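Local coordinates for FBP protein (PDB 5OEZ), which probably catalyses the hydrolysis of beta-D-fructose 1,6-bisphosphate to beta-D-fructose 6-phosphate and phosphate, a magnesium-dependent step of carbohydrate biosynthesis, as a homotetramer, at residues I206-I214 with Y321-D329; P227-L236 with L330-N338. All coordinates share one frame; numbering follows the deposited sequence.

Contact 1: residues I206-I214 with Y321-D329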
loop_
_atom_site.group_PDB
_atom_site.type_symbol
_atom_site.label_atom_id
_atom_site.label_comp_id
_atom_site.label_asym_id
_atom_site.label_seq_id
_atom_site.Cartn_x
_atom_site.Cartn_y
_atom_site.Cartn_z
ATOM N N ILE C 206 -13.401 24.484 -5.793
ATOM C CA ILE C 206 -12.980 24.430 -7.187
ATOM C C ILE C 206 -13.803 25.412 -8.026
ATOM O O ILE C 206 -15.035 25.388 -7.980
ATOM C CB ILE C 206 -13.131 23.017 -7.775
ATOM C CG1 ILE C 206 -12.155 22.064 -7.091
ATOM C CG2 ILE C 206 -12.887 23.035 -9.281
ATOM C CD1 ILE C 206 -12.331 20.613 -7.450
ATOM N N SER C 207 -13.106 26.273 -8.767
ATOM C CA SER C 207 -13.723 27.269 -9.636
ATOM C C SER C 207 -13.171 27.077 -11.034
ATOM O O SER C 207 -11.965 27.231 -11.229
ATOM C CB SER C 207 -13.379 28.695 -9.181
ATOM O OG SER C 207 -14.010 29.036 -7.967
ATOM N N ILE C 208 -14.041 26.774 -11.994
ATOM C CA ILE C 208 -13.631 26.645 -13.415
ATOM C C ILE C 208 -13.378 28.063 -13.946
ATOM O O ILE C 208 -14.228 28.935 -13.802
ATOM C CB ILE C 208 -14.700 26.002 -14.383
ATOM C CG1 ILE C 208 -15.318 24.674 -13.912
ATOM C CG2 ILE C 208 -14.116 25.756 -15.788
ATOM C CD1 ILE C 208 -16.523 24.248 -14.736
ATOM N N PRO C 209 -12.209 28.304 -14.555
ATOM C CA PRO C 209 -11.972 29.626 -15.163
ATOM C C PRO C 209 -13.044 30.022 -16.192
ATOM O O PRO C 209 -13.574 29.156 -16.867
ATOM C CB PRO C 209 -10.617 29.453 -15.859
ATOM C CG PRO C 209 -9.933 28.335 -15.115
ATOM C CD PRO C 209 -11.024 27.422 -14.646
ATOM N N LYS C 210 -13.355 31.311 -16.281
ATOM C CA LYS C 210 -14.380 31.788 -17.200
ATOM C C LYS C 210 -13.996 31.571 -18.664
ATOM O O LYS C 210 -14.882 31.345 -19.486
ATOM C CB LYS C 210 -14.780 33.251 -16.934
ATOM C CG LYS C 210 -13.716 34.283 -17.264
ATOM C CD LYS C 210 -14.103 35.666 -16.771
ATOM C CE LYS C 210 -13.096 36.729 -17.215
ATOM N NZ LYS C 210 -13.533 38.124 -16.907
ATOM N N LYS C 211 -12.705 31.642 -18.986
ATOM C CA LYS C 211 -12.218 31.231 -20.302
ATOM C C LYS C 211 -10.884 30.489 -20.236
ATOM O O LYS C 211 -10.095 30.681 -19.319
ATOM C CB LYS C 211 -12.103 32.422 -21.250
ATOM C CG LYS C 211 -11.057 33.464 -20.878
ATOM C CD LYS C 211 -10.519 34.153 -22.128
ATOM C CE LYS C 211 -9.438 33.294 -22.808
ATOM N NZ LYS C 211 -9.453 33.344 -24.299
ATOM N N ARG C 212 -10.673 29.616 -21.213
ATOM C CA ARG C 212 -9.433 28.878 -21.381
ATOM C C ARG C 212 -9.462 28.201 -22.746
ATOM O O ARG C 212 -10.444 27.531 -23.094
ATOM C CB ARG C 212 -9.266 27.818 -20.286
ATOM C CG ARG C 212 -7.921 27.096 -20.309
ATOM C CD ARG C 212 -6.788 27.954 -19.758
ATOM N NE ARG C 212 -5.498 27.317 -20.048
ATOM C CZ ARG C 212 -4.921 26.342 -19.335
ATOM N NH1 ARG C 212 -5.481 25.861 -18.231
ATOM N NH2 ARG C 212 -3.754 25.842 -19.730
ATOM N N SER C 213 -8.392 28.348 -23.507
ATOM C CA SER C 213 -8.356 27.885 -24.901
ATOM C C SER C 213 -8.018 26.395 -25.066
ATOM O O SER C 213 -7.006 26.041 -25.675
ATOM C CB SER C 213 -7.360 28.728 -25.691
ATOM O OG SER C 213 -7.747 30.090 -25.665
ATOM N N ILE C 214 -8.865 25.533 -24.509
ATOM C CA ILE C 214 -8.749 24.086 -24.654
ATOM C C ILE C 214 -10.122 23.556 -25.018
ATOM O O ILE C 214 -11.111 23.904 -24.367
ATOM C CB ILE C 214 -8.281 23.375 -23.361
ATOM C CG1 ILE C 214 -6.921 23.908 -22.905
ATOM C CG2 ILE C 214 -8.171 21.864 -23.588
ATOM C CD1 ILE C 214 -6.474 23.390 -21.542
ATOM N N TYR C 321 -22.623 20.233 -23.851
ATOM C CA TYR C 321 -21.591 21.230 -24.037
ATOM C C TYR C 321 -21.313 21.817 -22.648
ATOM O O TYR C 321 -22.118 22.585 -22.113
ATOM C CB TYR C 321 -22.070 22.299 -25.029
ATOM C CG TYR C 321 -22.734 21.707 -26.249
ATOM C CD1 TYR C 321 -24.104 21.483 -26.260
ATOM C CD2 TYR C 321 -21.996 21.317 -27.365
ATOM C CE1 TYR C 321 -24.722 20.914 -27.349
ATOM C CE2 TYR C 321 -22.610 20.745 -28.465
ATOM C CZ TYR C 321 -23.974 20.561 -28.462
ATOM O OH TYR C 321 -24.625 19.987 -29.530
ATOM N N PHE C 322 -20.184 21.420 -22.067
ATOM C CA PHE C 322 -19.821 21.724 -20.672
ATOM C C PHE C 322 -18.514 22.499 -20.599
ATOM O O PHE C 322 -17.554 22.143 -21.266
ATOM C CB PHE C 322 -19.550 20.432 -19.872
ATOM C CG PHE C 322 -20.768 19.620 -19.505
ATOM C CD1 PHE C 322 -22.066 20.036 -19.758
ATOM C CD2 PHE C 322 -20.593 18.415 -18.860
ATOM C CE1 PHE C 322 -23.148 19.246 -19.390
ATOM C CE2 PHE C 322 -21.668 17.629 -18.470
ATOM C CZ PHE C 322 -22.948 18.042 -18.735
ATOM N N GLY C 323 -18.450 23.489 -19.719
ATOM C CA GLY C 323 -17.167 23.994 -19.254
ATOM C C GLY C 323 -17.171 25.448 -18.866
ATOM O O GLY C 323 -18.162 25.968 -18.322
ATOM N N SER C 324 -16.031 26.086 -19.144
ATOM C CA SER C 324 -15.831 27.504 -18.915
ATOM C C SER C 324 -16.973 28.278 -19.557
ATOM O O SER C 324 -17.369 27.999 -20.696
ATOM C CB SER C 324 -14.497 27.933 -19.518
ATOM O OG SER C 324 -13.408 27.278 -18.887
ATOM N N ARG C 325 -17.498 29.256 -18.828
ATOM C CA ARG C 325 -18.730 29.896 -19.244
ATOM C C ARG C 325 -18.615 30.667 -20.569
ATOM O O ARG C 325 -19.527 30.606 -21.382
ATOM C CB ARG C 325 -19.375 30.722 -18.109
ATOM C CG ARG C 325 -18.568 31.853 -17.511
ATOM C CD ARG C 325 -19.311 32.591 -16.374
ATOM N NE ARG C 325 -18.408 33.417 -15.544
ATOM C CZ ARG C 325 -18.108 34.704 -15.754
ATOM N NH1 ARG C 325 -18.629 35.375 -16.781
ATOM N NH2 ARG C 325 -17.265 35.336 -14.928
ATOM N N GLN C 326 -17.521 31.376 -20.786
ATOM C CA GLN C 326 -17.314 32.085 -22.046
ATOM C C GLN C 326 -17.037 31.148 -23.215
ATOM O O GLN C 326 -17.387 31.470 -24.332
ATOM C CB GLN C 326 -16.211 33.129 -21.921
ATOM C CG GLN C 326 -16.612 34.283 -20.999
ATOM C CD GLN C 326 -15.517 35.310 -20.808
ATOM O OE1 GLN C 326 -14.461 35.256 -21.453
ATOM N NE2 GLN C 326 -15.766 36.262 -19.928
ATOM N N GLU C 327 -16.442 29.986 -22.961
ATOM C CA GLU C 327 -16.222 29.003 -24.028
ATOM C C GLU C 327 -17.521 28.346 -24.477
ATOM O O GLU C 327 -17.743 28.165 -25.670
ATOM C CB GLU C 327 -15.225 27.916 -23.590
ATOM C CG GLU C 327 -13.846 28.420 -23.173
ATOM C CD GLU C 327 -13.086 29.154 -24.267
ATOM O OE1 GLU C 327 -13.350 28.921 -25.483
ATOM O OE2 GLU C 327 -12.200 29.966 -23.903
ATOM N N VAL C 328 -18.387 28.005 -23.523
ATOM C CA VAL C 328 -19.733 27.500 -23.847
ATOM C C VAL C 328 -20.582 28.566 -24.556
ATOM O O VAL C 328 -21.331 28.222 -25.458
ATOM C CB VAL C 328 -20.476 26.953 -22.615
ATOM C CG1 VAL C 328 -21.905 26.546 -22.956
ATOM C CG2 VAL C 328 -19.735 25.755 -22.071
ATOM N N ASP C 329 -20.463 29.842 -24.162
ATOM C CA ASP C 329 -21.164 30.962 -24.870
ATOM C C ASP C 329 -20.719 31.095 -26.335
ATOM O O ASP C 329 -21.550 31.300 -27.195
ATOM C CB ASP C 329 -20.958 32.322 -24.180
ATOM C CG ASP C 329 -21.648 32.420 -22.807
ATOM O OD1 ASP C 329 -22.552 31.611 -22.505
ATOM O OD2 ASP C 329 -21.251 33.300 -22.009
HETATM O O HOH W 1 -16.534 29.416 -16.004
#
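The side chain of K210 lies alongside that of Q326, both pointing the same way, with K210 CD 3.6 Å from Q326 NE2, while K210 CB rests over one face of the R325 guanidinium, toward the rim. This is a strand-to-helix turn of the C-terminal domain of a class 1 fructose-1,6-bisphosphatase: strand 317-323 passes through S324, at the N-cap position though its hydroxyl turns to the loop and does not cap the helix, into helix 325-338, and the connection between strands 198-203 and 214-216 runs across that helix start. The loop backbone is tied to the first turn of the helix: Q326 N donates to K210 O at 2.9 Å. S324 OG donates to P209 O at 2.8 Å, tilted from the carbonyl plane; the same OG is hydrogen-bonded to G264 N and has I208 CG2 against it. A water accepts from R325 N and reaches P209 O. E327 folds back at chi2 (-61°), and while OE1 pairs with the Y244 hydroxyl, OE2 takes the R212 N-H at 3.1 Å on its anti side, 24° out of the carboxylate plane.

Contact 2: residues P227-L236 with L330-N338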
loop_
_atom_site.group_PDB
_atom_site.type_symbol
_atom_site.label_atom_id
_atom_site.label_comp_id
_atom_site.label_asym_id
_atom_site.label_seq_id
_atom_site.Cartn_x
_atom_site.Cartn_y
_atom_site.Cartn_z
ATOM N N PRO C 227 -23.930 21.108 -39.134
ATOM C CA PRO C 227 -23.070 22.147 -39.730
ATOM C C PRO C 227 -22.614 23.256 -38.774
ATOM O O PRO C 227 -21.463 23.651 -38.830
ATOM C CB PRO C 227 -23.939 22.715 -40.857
ATOM C CG PRO C 227 -24.790 21.560 -41.277
ATOM C CD PRO C 227 -25.035 20.724 -40.042
ATOM N N TRP C 228 -23.491 23.741 -37.907
ATOM C CA TRP C 228 -23.094 24.797 -36.989
ATOM C C TRP C 228 -21.912 24.387 -36.085
ATOM O O TRP C 228 -21.057 25.206 -35.785
ATOM C CB TRP C 228 -24.266 25.289 -36.157
ATOM C CG TRP C 228 -24.747 24.361 -35.058
ATOM C CD1 TRP C 228 -25.817 23.526 -35.108
ATOM C CD2 TRP C 228 -24.193 24.225 -33.734
ATOM N NE1 TRP C 228 -25.962 22.868 -33.906
ATOM C CE2 TRP C 228 -24.973 23.273 -33.051
ATOM C CE3 TRP C 228 -23.110 24.811 -33.068
ATOM C CZ2 TRP C 228 -24.711 22.900 -31.722
ATOM C CZ3 TRP C 228 -22.853 24.447 -31.770
ATOM C CH2 TRP C 228 -23.649 23.497 -31.106
ATOM N N PHE C 229 -21.861 23.117 -35.687
ATOM C CA PHE C 229 -20.790 22.629 -34.842
ATOM C C PHE C 229 -19.485 22.408 -35.613
ATOM O O PHE C 229 -18.399 22.594 -35.058
ATOM C CB PHE C 229 -21.200 21.356 -34.089
ATOM C CG PHE C 229 -20.259 20.998 -32.963
ATOM C CD1 PHE C 229 -20.378 21.616 -31.717
ATOM C CD2 PHE C 229 -19.243 20.081 -33.160
ATOM C CE1 PHE C 229 -19.502 21.295 -30.678
ATOM C CE2 PHE C 229 -18.358 19.776 -32.135
ATOM C CZ PHE C 229 -18.496 20.379 -30.885
ATOM N N LYS C 230 -19.579 22.028 -36.880
ATOM C CA LYS C 230 -18.390 22.001 -37.737
ATOM C C LYS C 230 -17.795 23.387 -37.837
ATOM O O LYS C 230 -16.582 23.555 -37.760
ATOM C CB LYS C 230 -18.723 21.506 -39.137
ATOM C CG LYS C 230 -19.168 20.061 -39.211
ATOM C CD LYS C 230 -19.400 19.676 -40.665
ATOM C CE LYS C 230 -19.892 18.254 -40.795
ATOM N NZ LYS C 230 -20.388 18.016 -42.163
ATOM N N GLU C 231 -18.657 24.385 -38.020
ATOM C CA GLU C 231 -18.189 25.765 -38.127
ATOM C C GLU C 231 -17.488 26.233 -36.866
ATOM O O GLU C 231 -16.476 26.912 -36.946
ATOM C CB GLU C 231 -19.342 26.705 -38.487
ATOM C CG GLU C 231 -19.846 26.485 -39.905
ATOM C CD GLU C 231 -21.039 27.359 -40.276
ATOM O OE1 GLU C 231 -21.278 28.425 -39.618
ATOM O OE2 GLU C 231 -21.714 26.999 -41.280
ATOM N N TYR C 232 -18.035 25.861 -35.724
ATOM C CA TYR C 232 -17.451 26.213 -34.436
ATOM C C TYR C 232 -16.062 25.607 -34.294
ATOM O O TYR C 232 -15.108 26.290 -33.916
ATOM C CB TYR C 232 -18.363 25.753 -33.291
ATOM C CG TYR C 232 -17.710 25.724 -31.917
ATOM C CD1 TYR C 232 -17.266 26.889 -31.315
ATOM C CD2 TYR C 232 -17.547 24.529 -31.218
ATOM C CE1 TYR C 232 -16.691 26.867 -30.064
ATOM C CE2 TYR C 232 -16.954 24.497 -29.969
ATOM C CZ TYR C 232 -16.531 25.666 -29.392
ATOM O OH TYR C 232 -15.962 25.650 -28.126
ATOM N N ILE C 233 -15.952 24.326 -34.619
ATOM C CA ILE C 233 -14.671 23.641 -34.520
ATOM C C ILE C 233 -13.663 24.238 -35.513
ATOM O O ILE C 233 -12.519 24.487 -35.135
ATOM C CB ILE C 233 -14.817 22.110 -34.646
ATOM C CG1 ILE C 233 -15.614 21.553 -33.457
ATOM C CG2 ILE C 233 -13.455 21.425 -34.729
ATOM C CD1 ILE C 233 -14.968 21.718 -32.082
ATOM N N ASP C 234 -14.098 24.514 -36.742
ATOM C CA ASP C 234 -13.223 25.157 -37.731
ATOM C C ASP C 234 -12.713 26.520 -37.234
ATOM O O ASP C 234 -11.552 26.870 -37.446
ATOM C CB ASP C 234 -13.926 25.297 -39.087
ATOM C CG ASP C 234 -14.155 23.947 -39.795
ATOM O OD1 ASP C 234 -13.756 22.877 -39.278
ATOM O OD2 ASP C 234 -14.769 23.955 -40.891
ATOM N N TYR C 235 -13.577 27.263 -36.552
ATOM C CA TYR C 235 -13.213 28.560 -36.008
ATOM C C TYR C 235 -12.123 28.427 -34.927
ATOM O O TYR C 235 -11.141 29.144 -34.980
ATOM C CB TYR C 235 -14.441 29.268 -35.433
ATOM C CG TYR C 235 -14.114 30.597 -34.790
ATOM C CD1 TYR C 235 -13.992 31.756 -35.560
ATOM C CD2 TYR C 235 -13.914 30.699 -33.397
ATOM C CE1 TYR C 235 -13.695 32.984 -34.962
ATOM C CE2 TYR C 235 -13.594 31.919 -32.796
ATOM C CZ TYR C 235 -13.484 33.051 -33.579
ATOM O OH TYR C 235 -13.166 34.252 -33.006
ATOM N N LEU C 236 -12.312 27.519 -33.968
ATOM C CA LEU C 236 -11.290 27.237 -32.953
ATOM C C LEU C 236 -9.904 26.975 -33.567
ATOM O O LEU C 236 -8.906 27.483 -33.072
ATOM C CB LEU C 236 -11.670 26.047 -32.078
ATOM C CG LEU C 236 -12.944 26.103 -31.247
ATOM C CD1 LEU C 236 -12.966 24.918 -30.295
ATOM C CD2 LEU C 236 -13.104 27.407 -30.469
ATOM N N LEU C 330 -19.417 30.945 -26.607
ATOM C CA LEU C 330 -18.906 31.031 -27.971
ATOM C C LEU C 330 -19.471 29.890 -28.820
ATOM O O LEU C 330 -19.884 30.113 -29.945
ATOM C CB LEU C 330 -17.371 31.012 -27.992
ATOM C CG LEU C 330 -16.683 31.035 -29.365
ATOM C CD1 LEU C 330 -16.946 32.358 -30.042
ATOM C CD2 LEU C 330 -15.183 30.782 -29.262
ATOM N N CYS C 331 -19.506 28.691 -28.245
ATOM C CA CYS C 331 -20.079 27.510 -28.882
ATOM C C CYS C 331 -21.558 27.714 -29.211
ATOM O O CYS C 331 -21.993 27.466 -30.323
ATOM C CB CYS C 331 -19.897 26.290 -27.967
ATOM S SG CYS C 331 -20.504 24.711 -28.586
ATOM N N MET C 332 -22.325 28.206 -28.247
ATOM C CA MET C 332 -23.745 28.460 -28.463
ATOM C C MET C 332 -24.007 29.574 -29.470
ATOM O O MET C 332 -25.070 29.599 -30.091
ATOM C CB MET C 332 -24.460 28.747 -27.133
ATOM C CG MET C 332 -24.613 27.529 -26.231
ATOM S SD MET C 332 -25.389 26.079 -27.008
ATOM C CE MET C 332 -23.974 25.034 -27.353
ATOM N N ALA C 333 -23.062 30.499 -29.623
ATOM C CA ALA C 333 -23.207 31.584 -30.592
ATOM C C ALA C 333 -23.225 31.061 -32.020
ATOM O O ALA C 333 -23.908 31.628 -32.865
ATOM C CB ALA C 333 -22.108 32.618 -30.413
ATOM N N PHE C 334 -22.457 30.013 -32.295
ATOM C CA PHE C 334 -22.521 29.364 -33.604
ATOM C C PHE C 334 -23.876 28.663 -33.824
ATOM O O PHE C 334 -24.418 28.705 -34.917
ATOM C CB PHE C 334 -21.361 28.382 -33.803
ATOM C CG PHE C 334 -20.059 29.044 -34.131
ATOM C CD1 PHE C 334 -19.197 29.484 -33.122
ATOM C CD2 PHE C 334 -19.693 29.254 -35.462
ATOM C CE1 PHE C 334 -17.987 30.110 -33.430
ATOM C CE2 PHE C 334 -18.509 29.887 -35.773
ATOM C CZ PHE C 334 -17.646 30.310 -34.751
ATOM N N ARG C 335 -24.408 28.023 -32.791
ATOM C CA ARG C 335 -25.725 27.383 -32.879
ATOM C C ARG C 335 -26.835 28.433 -33.091
ATOM O O ARG C 335 -27.686 28.260 -33.968
ATOM C CB ARG C 335 -26.028 26.549 -31.612
ATOM C CG ARG C 335 -27.188 25.575 -31.754
ATOM C CD ARG C 335 -28.547 26.081 -31.242
ATOM N NE ARG C 335 -28.521 26.989 -30.072
ATOM C CZ ARG C 335 -28.553 26.621 -28.784
ATOM N NH1 ARG C 335 -28.582 25.338 -28.415
ATOM N NH2 ARG C 335 -28.527 27.560 -27.839
ATOM N N ASP C 336 -26.762 29.548 -32.361
ATOM C CA ASP C 336 -27.765 30.615 -32.468
ATOM C C ASP C 336 -27.818 31.265 -33.837
ATOM O O ASP C 336 -28.918 31.550 -34.364
ATOM C CB ASP C 336 -27.567 31.690 -31.379
ATOM C CG ASP C 336 -27.781 31.142 -29.943
ATOM O OD1 ASP C 336 -28.236 29.974 -29.781
ATOM O OD2 ASP C 336 -27.454 31.877 -28.975
ATOM N N ARG C 337 -26.652 31.499 -34.426
ATOM C CA ARG C 337 -26.624 32.144 -35.712
ATOM C C ARG C 337 -27.176 31.238 -36.815
ATOM O O ARG C 337 -27.654 31.759 -37.807
ATOM C CB ARG C 337 -25.241 32.691 -36.047
ATOM C CG ARG C 337 -24.241 31.681 -36.496
ATOM C CD ARG C 337 -23.082 32.362 -37.199
ATOM N NE ARG C 337 -22.174 31.354 -37.732
ATOM C CZ ARG C 337 -20.968 31.610 -38.222
ATOM N NH1 ARG C 337 -20.481 32.845 -38.225
ATOM N NH2 ARG C 337 -20.213 30.615 -38.661
ATOM N N ASN C 338 -27.137 29.911 -36.642
ATOM C CA ASN C 338 -27.802 29.015 -37.614
ATOM C C ASN C 338 -29.318 28.837 -37.396
ATOM O O ASN C 338 -29.962 28.255 -38.254
ATOM C CB ASN C 338 -27.077 27.662 -37.759
ATOM C CG ASN C 338 -26.085 27.631 -38.982
ATOM O OD1 ASN C 338 -25.508 28.671 -39.303
ATOM N ND2 ASN C 338 -25.742 26.408 -39.417
HETATM O O HOH W 2 -26.540 23.377 -38.362
HETATM O O HOH W 3 -24.387 26.161 -42.171
#
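W228 presents one indole face to R335, whose CB stands 3.5 Å from the centroid of the six-membered ring and almost on its normal, a CH-pi contact extended by CG over CE2. The indole is a knob in a hole formed by C331, M332, R335 and N338; a chi1 of 73°, with CG between the backbone N and carbonyl carbon, sends it there. F229 CB backs its other face. The R335 chain then bends away, and its NE and NH2 grip OD1 of the adjacent D336 side-on, in the guanidinium plane. One turn on, Y232 is sandwiched: L236 CG lies over one face, C331 CA over the other, with C331 SG above that ring too, 4.1 Å from its centroid. The same sulfur meets the rings of W228 and F229 at their edges. F334 lies with its face over Y232 CA, 3.7 Å from the ring centroid, and is oblique to both tyrosine rings, at 58° to Y232 and 52° to Y235, whose CB touches F334 CZ at 3.4 Å. At one margin R337 NH2 donates to E231 OE1 at 2.6 Å, a salt bridge in which the nitrogen approaches OE1 from its anti side, with the carboxylate and guanidinium planes steeply inclined, while a water joins E231 OE2 to N338 ND2. Segments 227-236 and 330-338 run in opposing directions but well inclined, their axes 8.6 Å apart at closest approach. Beneath them lies the C-terminal sheet: F229, Y232 and C331 pack on strand 265-268, I233 and L236 on strand 214-216, and strand 317-323 contributes Y321.

Helix 325-338 serves both contacts: its first turn receives residues 206-214 in contact 1, and its later turns pair with residues 227-236 of helix 227-238 in contact 2, the two centres lying 16 Å apart. Y321, at the strand end of segment 321-329, reaches across to contact 2, its OH 3.6 Å from W228 CZ2 and its CD1 3.7 Å from M332 CE. Both lie near the fructose 6-phosphate site, empty in this apo chain, but supply none of its known residues: the R212 side chain is about 8 Å from that of R247, and that of F229 about 8 Å from Y268's and 9 Å from N218's, all residues binding the sugar phosphate in a ligand-bound structure.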